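Local structure of uncharacterized hypothetical protein (4EIU) at residues V73-P81 with T229-N239. The protein is of unknown function but belongs to the DUF3823 family, with an N-terminal domain related to the transthyretin-like beta folds. Residues are numbered along the deposited sequence; the frame is centred on the assembly and turned at random.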
ATOM      1  N   VAL A  73       4.471  11.076 -14.433  1.00 38.85           N
ATOM      2  CA  VAL A  73       4.288   9.799 -13.802  1.00 40.86           C
ATOM      3  C   VAL A  73       3.893  10.096 -12.362  1.00 40.49           C
ATOM      4  O   VAL A  73       4.671  10.648 -11.598  1.00 40.55           O
ATOM      5  CB  VAL A  73       5.570   8.926 -13.876  1.00 39.71           C
ATOM      6  CG1 VAL A  73       5.327   7.550 -13.221  1.00 38.06           C
ATOM      7  CG2 VAL A  73       6.037   8.780 -15.360  1.00 40.72           C
ATOM      8  N   ARG A  74       2.668   9.761 -12.019  1.00 37.32           N
ATOM      9  CA  ARG A  74       2.097   9.999 -10.709  1.00 37.30           C
ATOM     10  C   ARG A  74       1.748   8.674 -10.038  1.00 40.19           C
ATOM     11  O   ARG A  74       1.097   7.850 -10.664  1.00 38.87           O
ATOM     12  CB  ARG A  74       0.800  10.808 -10.890  1.00 39.19           C
ATOM     13  CG  ARG A  74       0.030  10.949  -9.588  1.00 38.32           C
ATOM     14  CD  ARG A  74      -1.251  11.763  -9.727  1.00 38.65           C
ATOM     15  NE  ARG A  74      -1.992  11.603  -8.470  1.00 39.27           N
ATOM     16  CZ  ARG A  74      -2.855  12.484  -7.975  1.00 41.42           C
ATOM     17  NH1 ARG A  74      -3.115  13.646  -8.605  1.00 43.60           N
ATOM     18  NH2 ARG A  74      -3.443  12.211  -6.828  1.00 40.29           N
ATOM     19  N   ILE A  75       2.110   8.479  -8.760  1.00 36.28           N
ATOM     20  CA  ILE A  75       1.689   7.302  -8.024  1.00 35.55           C
ATOM     21  C   ILE A  75       0.879   7.727  -6.775  1.00 38.28           C
ATOM     22  O   ILE A  75       1.075   8.823  -6.257  1.00 35.02           O
ATOM     23  CB  ILE A  75       2.862   6.376  -7.658  1.00 36.03           C
ATOM     24  CG1 ILE A  75       3.845   7.047  -6.658  1.00 37.73           C
ATOM     25  CG2 ILE A  75       3.580   5.917  -8.982  1.00 33.60           C
ATOM     26  CD1 ILE A  75       4.912   6.135  -6.011  1.00 34.69           C
ATOM     27  N   ASP A  76      -0.082   6.905  -6.397  1.00 34.47           N
ATOM     28  CA  ASP A  76      -0.873   7.072  -5.170  1.00 34.46           C
ATOM     29  C   ASP A  76      -0.924   5.707  -4.460  1.00 36.16           C
ATOM     30  O   ASP A  76      -0.942   4.639  -5.118  1.00 34.78           O
ATOM     31  CB  ASP A  76      -2.288   7.476  -5.556  1.00 35.33           C
ATOM     32  CG  ASP A  76      -2.364   8.872  -6.147  1.00 39.70           C
ATOM     33  OD1 ASP A  76      -2.572   9.849  -5.404  1.00 38.49           O
ATOM     34  OD2 ASP A  76      -2.279   8.996  -7.380  1.00 36.96           O
ATOM     35  N   GLY A  77      -0.974   5.715  -3.134  1.00 33.20           N
ATOM     36  CA  GLY A  77      -0.863   4.480  -2.417  1.00 33.25           C
ATOM     37  C   GLY A  77      -1.012   4.696  -0.937  1.00 34.53           C
ATOM     38  O   GLY A  77      -1.527   5.747  -0.550  1.00 33.57           O
ATOM     39  N   PRO A  78      -0.552   3.717  -0.125  1.00 36.13           N
ATOM     40  CA  PRO A  78      -0.559   3.795   1.356  1.00 33.10           C
ATOM     41  C   PRO A  78       0.647   4.597   1.868  1.00 33.31           C
ATOM     42  O   PRO A  78       1.483   4.098   2.594  1.00 35.13           O
ATOM     43  CB  PRO A  78      -0.510   2.319   1.763  1.00 37.72           C
ATOM     44  CG  PRO A  78       0.379   1.708   0.712  1.00 37.55           C
ATOM     45  CD  PRO A  78      -0.065   2.396  -0.564  1.00 35.93           C
ATOM     46  N   PHE A  79       0.671   5.848   1.442  1.00 34.78           N
ATOM     47  CA  PHE A  79       1.742   6.788   1.707  1.00 34.38           C
ATOM     48  C   PHE A  79       1.246   8.228   1.526  1.00 34.09           C
ATOM     49  O   PHE A  79       0.260   8.501   0.835  1.00 35.14           O
ATOM     50  CB  PHE A  79       3.008   6.482   0.880  1.00 33.07           C
ATOM     51  CG  PHE A  79       2.771   6.323  -0.609  1.00 31.76           C
ATOM     52  CD1 PHE A  79       2.597   7.422  -1.418  1.00 33.65           C
ATOM     53  CD2 PHE A  79       2.774   5.041  -1.189  1.00 34.86           C
ATOM     54  CE1 PHE A  79       2.453   7.254  -2.804  1.00 34.13           C
ATOM     55  CE2 PHE A  79       2.596   4.864  -2.566  1.00 31.37           C
ATOM     56  CZ  PHE A  79       2.428   5.975  -3.353  1.00 34.25           C
ATOM     57  N   ILE A  80       1.976   9.159   2.139  1.00 35.78           N
ATOM     58  CA  ILE A  80       1.617  10.560   2.101  1.00 34.72           C
ATOM     59  C   ILE A  80       1.440  10.965   0.654  1.00 32.16           C
ATOM     60  O   ILE A  80       2.314  10.677  -0.179  1.00 35.45           O
ATOM     61  CB  ILE A  80       2.689  11.458   2.763  1.00 37.03           C
ATOM     62  CG1 ILE A  80       2.672  11.227   4.284  1.00 37.17           C
ATOM     63  CG2 ILE A  80       2.394  12.944   2.483  1.00 35.86           C
ATOM     64  CD1 ILE A  80       3.646  12.109   5.063  1.00 35.29           C
ATOM     65  N   PRO A  81       0.307  11.580   0.334  1.00 31.17           N
ATOM     66  CA  PRO A  81       0.162  12.007  -1.085  1.00 35.76           C
ATOM     67  C   PRO A  81       1.299  12.878  -1.587  1.00 33.25           C
ATOM     68  O   PRO A  81       1.720  13.836  -0.883  1.00 34.22           O
ATOM     69  CB  PRO A  81      -1.132  12.798  -1.077  1.00 38.23           C
ATOM     70  CG  PRO A  81      -1.901  12.234   0.085  1.00 38.17           C
ATOM     71  CD  PRO A  81      -0.886  11.888   1.127  1.00 36.79           C
ATOM     72  N   THR A 229      -6.617   7.698   0.016  1.00 35.32           N
ATOM     73  CA  THR A 229      -5.709   8.121  -1.048  1.00 36.57           C
ATOM     74  C   THR A 229      -6.260   7.537  -2.355  1.00 36.81           C
ATOM     75  O   THR A 229      -6.661   6.357  -2.398  1.00 35.35           O
ATOM     76  CB  THR A 229      -4.219   7.707  -0.778  1.00 35.23           C
ATOM     77  OG1 THR A 229      -4.100   6.294  -0.560  1.00 35.98           O
ATOM     78  CG2 THR A 229      -3.646   8.439   0.448  1.00 34.86           C
ATOM     79  N   PRO A 230      -6.396   8.371  -3.396  1.00 39.78           N
ATOM     80  CA  PRO A 230      -6.292   9.835  -3.387  1.00 39.49           C
ATOM     81  C   PRO A 230      -7.360  10.423  -2.476  1.00 40.29           C
ATOM     82  O   PRO A 230      -8.407   9.781  -2.214  1.00 39.01           O
ATOM     83  CB  PRO A 230      -6.558  10.269  -4.842  1.00 39.08           C
ATOM     84  CG  PRO A 230      -6.917   9.038  -5.584  1.00 43.15           C
ATOM     85  CD  PRO A 230      -6.625   7.822  -4.744  1.00 38.52           C
ATOM     86  N   VAL A 231      -7.064  11.614  -1.989  1.00 37.04           N
ATOM     87  CA  VAL A 231      -7.915  12.318  -1.025  1.00 35.26           C
ATOM     88  C   VAL A 231      -9.309  12.444  -1.629  1.00 39.97           C
ATOM     89  O   VAL A 231      -9.460  12.812  -2.788  1.00 41.77           O
ATOM     90  CB  VAL A 231      -7.253  13.660  -0.636  1.00 43.28           C
ATOM     91  CG1 VAL A 231      -8.226  14.581   0.092  1.00 51.02           C
ATOM     92  CG2 VAL A 231      -6.037  13.278   0.222  1.00 45.18           C
ATOM     93  N   GLY A 232     -10.307  12.092  -0.854  1.00 44.39           N
ATOM     94  CA  GLY A 232     -11.706  12.173  -1.276  1.00 42.04           C
ATOM     95  C   GLY A 232     -12.192  10.932  -1.994  1.00 46.01           C
ATOM     96  O   GLY A 232     -13.392  10.844  -2.317  1.00 44.74           O
ATOM     97  N   SER A 233     -11.314   9.968  -2.266  1.00 42.66           N
ATOM     98  CA  SER A 233     -11.734   8.767  -3.000  1.00 44.48           C
ATOM     99  C   SER A 233     -12.499   7.809  -2.104  1.00 48.77           C
ATOM    100  O   SER A 233     -13.224   6.985  -2.609  1.00 50.20           O
ATOM    101  CB  SER A 233     -10.567   7.987  -3.603  1.00 41.48           C
ATOM    102  OG  SER A 233      -9.699   7.482  -2.560  1.00 39.88           O
ATOM    103  N   GLY A 234     -12.338   7.892  -0.787  1.00 44.76           N
ATOM    104  CA  GLY A 234     -12.931   6.890   0.090  1.00 47.40           C
ATOM    105  C   GLY A 234     -12.052   5.645   0.263  1.00 50.11           C
ATOM    106  O   GLY A 234     -12.330   4.880   1.160  1.00 49.22           O
ATOM    107  N   THR A 235     -10.991   5.435  -0.546  1.00 41.62           N
ATOM    108  CA  THR A 235     -10.152   4.257  -0.432  1.00 40.46           C
ATOM    109  C   THR A 235      -9.067   4.424   0.586  1.00 40.22           C
ATOM    110  O   THR A 235      -8.133   5.176   0.374  1.00 35.37           O
ATOM    111  CB  THR A 235      -9.505   3.878  -1.786  1.00 41.81           C
ATOM    112  OG1 THR A 235     -10.506   3.918  -2.792  1.00 44.22           O
ATOM    113  CG2 THR A 235      -8.891   2.483  -1.727  1.00 40.31           C
ATOM    114  N   ARG A 236      -9.171   3.688   1.692  1.00 39.84           N
ATOM    115  CA  ARG A 236      -8.134   3.711   2.710  1.00 41.01           C
ATOM    116  C   ARG A 236      -7.249   2.488   2.520  1.00 39.58           C
ATOM    117  O   ARG A 236      -7.666   1.363   2.741  1.00 38.01           O
ATOM    118  CB  ARG A 236      -8.746   3.776   4.106  1.00 40.32           C
ATOM    119  CG  ARG A 236      -9.697   4.954   4.271  1.00 44.63           C
ATOM    120  CD  ARG A 236     -10.178   5.136   5.709  1.00 40.41           C
ATOM    121  NE  ARG A 236     -11.012   4.015   6.190  1.00 41.77           N
ATOM    122  CZ  ARG A 236     -10.605   3.036   7.015  1.00 44.92           C
ATOM    123  NH1 ARG A 236      -9.363   2.941   7.498  1.00 50.10           N
ATOM    124  NH2 ARG A 236     -11.461   2.101   7.348  1.00 48.58           N
ATOM    125  N   ARG A 237      -6.023   2.733   2.075  1.00 39.21           N
ATOM    126  CA  ARG A 237      -5.151   1.676   1.568  1.00 41.34           C
ATOM    127  C   ARG A 237      -4.275   1.101   2.685  1.00 41.00           C
ATOM    128  O   ARG A 237      -3.752   1.841   3.520  1.00 36.99           O
ATOM    129  CB  ARG A 237      -4.270   2.201   0.464  1.00 35.25           C
ATOM    130  CG  ARG A 237      -5.036   2.835  -0.699  1.00 34.35           C
ATOM    131  CD  ARG A 237      -4.139   3.294  -1.880  1.00 37.35           C
ATOM    132  NE  ARG A 237      -5.054   3.982  -2.763  1.00 35.68           N
ATOM    133  CZ  ARG A 237      -5.593   3.523  -3.854  1.00 40.13           C
ATOM    134  NH1 ARG A 237      -5.173   2.374  -4.415  1.00 38.44           N
ATOM    135  NH2 ARG A 237      -6.557   4.258  -4.398  1.00 37.92           N
ATOM    136  N   TRP A 238      -4.170  -0.226   2.703  1.00 38.32           N
ATOM    137  CA  TRP A 238      -3.253  -0.944   3.602  1.00 38.93           C
ATOM    138  C   TRP A 238      -1.807  -0.863   3.255  1.00 38.62           C
ATOM    139  O   TRP A 238      -1.383  -0.974   2.074  1.00 37.29           O
ATOM    140  CB  TRP A 238      -3.648  -2.423   3.699  1.00 40.14           C
ATOM    141  CG  TRP A 238      -4.957  -2.693   4.385  1.00 39.55           C
ATOM    142  CD1 TRP A 238      -5.264  -2.578   5.739  1.00 42.88           C
ATOM    143  CD2 TRP A 238      -6.200  -3.130   3.760  1.00 42.37           C
ATOM    144  NE1 TRP A 238      -6.556  -2.936   5.978  1.00 44.25           N
ATOM    145  CE2 TRP A 238      -7.168  -3.286   4.842  1.00 46.34           C
ATOM    146  CE3 TRP A 238      -6.570  -3.484   2.460  1.00 47.56           C
ATOM    147  CZ2 TRP A 238      -8.460  -3.698   4.607  1.00 45.69           C
ATOM    148  CZ3 TRP A 238      -7.888  -3.891   2.235  1.00 49.31           C
ATOM    149  CH2 TRP A 238      -8.803  -3.984   3.278  1.00 55.12           C
ATOM    150  N   ASN A 239      -1.010  -0.765   4.320  1.00 39.69           N
ATOM    151  CA  ASN A 239       0.380  -1.227   4.296  1.00 42.05           C
ATOM    152  C   ASN A 239       0.462  -2.707   4.659  1.00 43.84           C
ATOM    153  O   ASN A 239      -0.373  -3.216   5.402  1.00 43.62           O
ATOM    154  CB  ASN A 239       1.271  -0.401   5.213  1.00 42.27           C
ATOM    155  CG  ASN A 239       1.394   1.040   4.729  1.00 39.25           C
ATOM    156  OD1 ASN A 239       0.817   1.934   5.335  1.00 40.30           O
ATOM    157  ND2 ASN A 239       2.111   1.254   3.636  1.00 39.89           N
TER
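Thr229 holds OG1 between its own backbone N and carbonyl carbon (chi1 55°), aimed at Gly77, while Asn239 sets CG beside its backbone N (chi1 -66°), bringing the amide alongside Pro78. Thr229 OG1 donates to Gly77 O at 2.6 Å, arriving well above the carbonyl plane. Asn239 ND2 instead meets a lone pair of Pro78 O in plane, at 3.1 Å, and its OD1 accepts from Leu115 N. The Pro78 ring lies against the carbonyls of Arg237 and Trp238, CB 3.4 Å from Trp238 O. Arg237 runs extended past Gly77, CD 3.5 Å from Gly77 CA, and its NE and NH2 both grip Thr229 O; NH1 goes on to Ser31 O and Gly33 O. Arg74 binds Asp76 side-on, and Pro230, after a cis peptide bond, rests CB near Asp76 OD1. An alanine in place of Asn239 would probably cost Pro78 O one of its two donors, leave Leu115 N without its side-chain acceptor and open a gap beside the proline ring. The carbonyls of buried Gly77 and Pro78, the latter also bonded to the Phe114 backbone, thus take side-chain donors from Thr229, in the loop after strand 216-225, and Asn239, where strand 239-247 begins, tying the two sheets together.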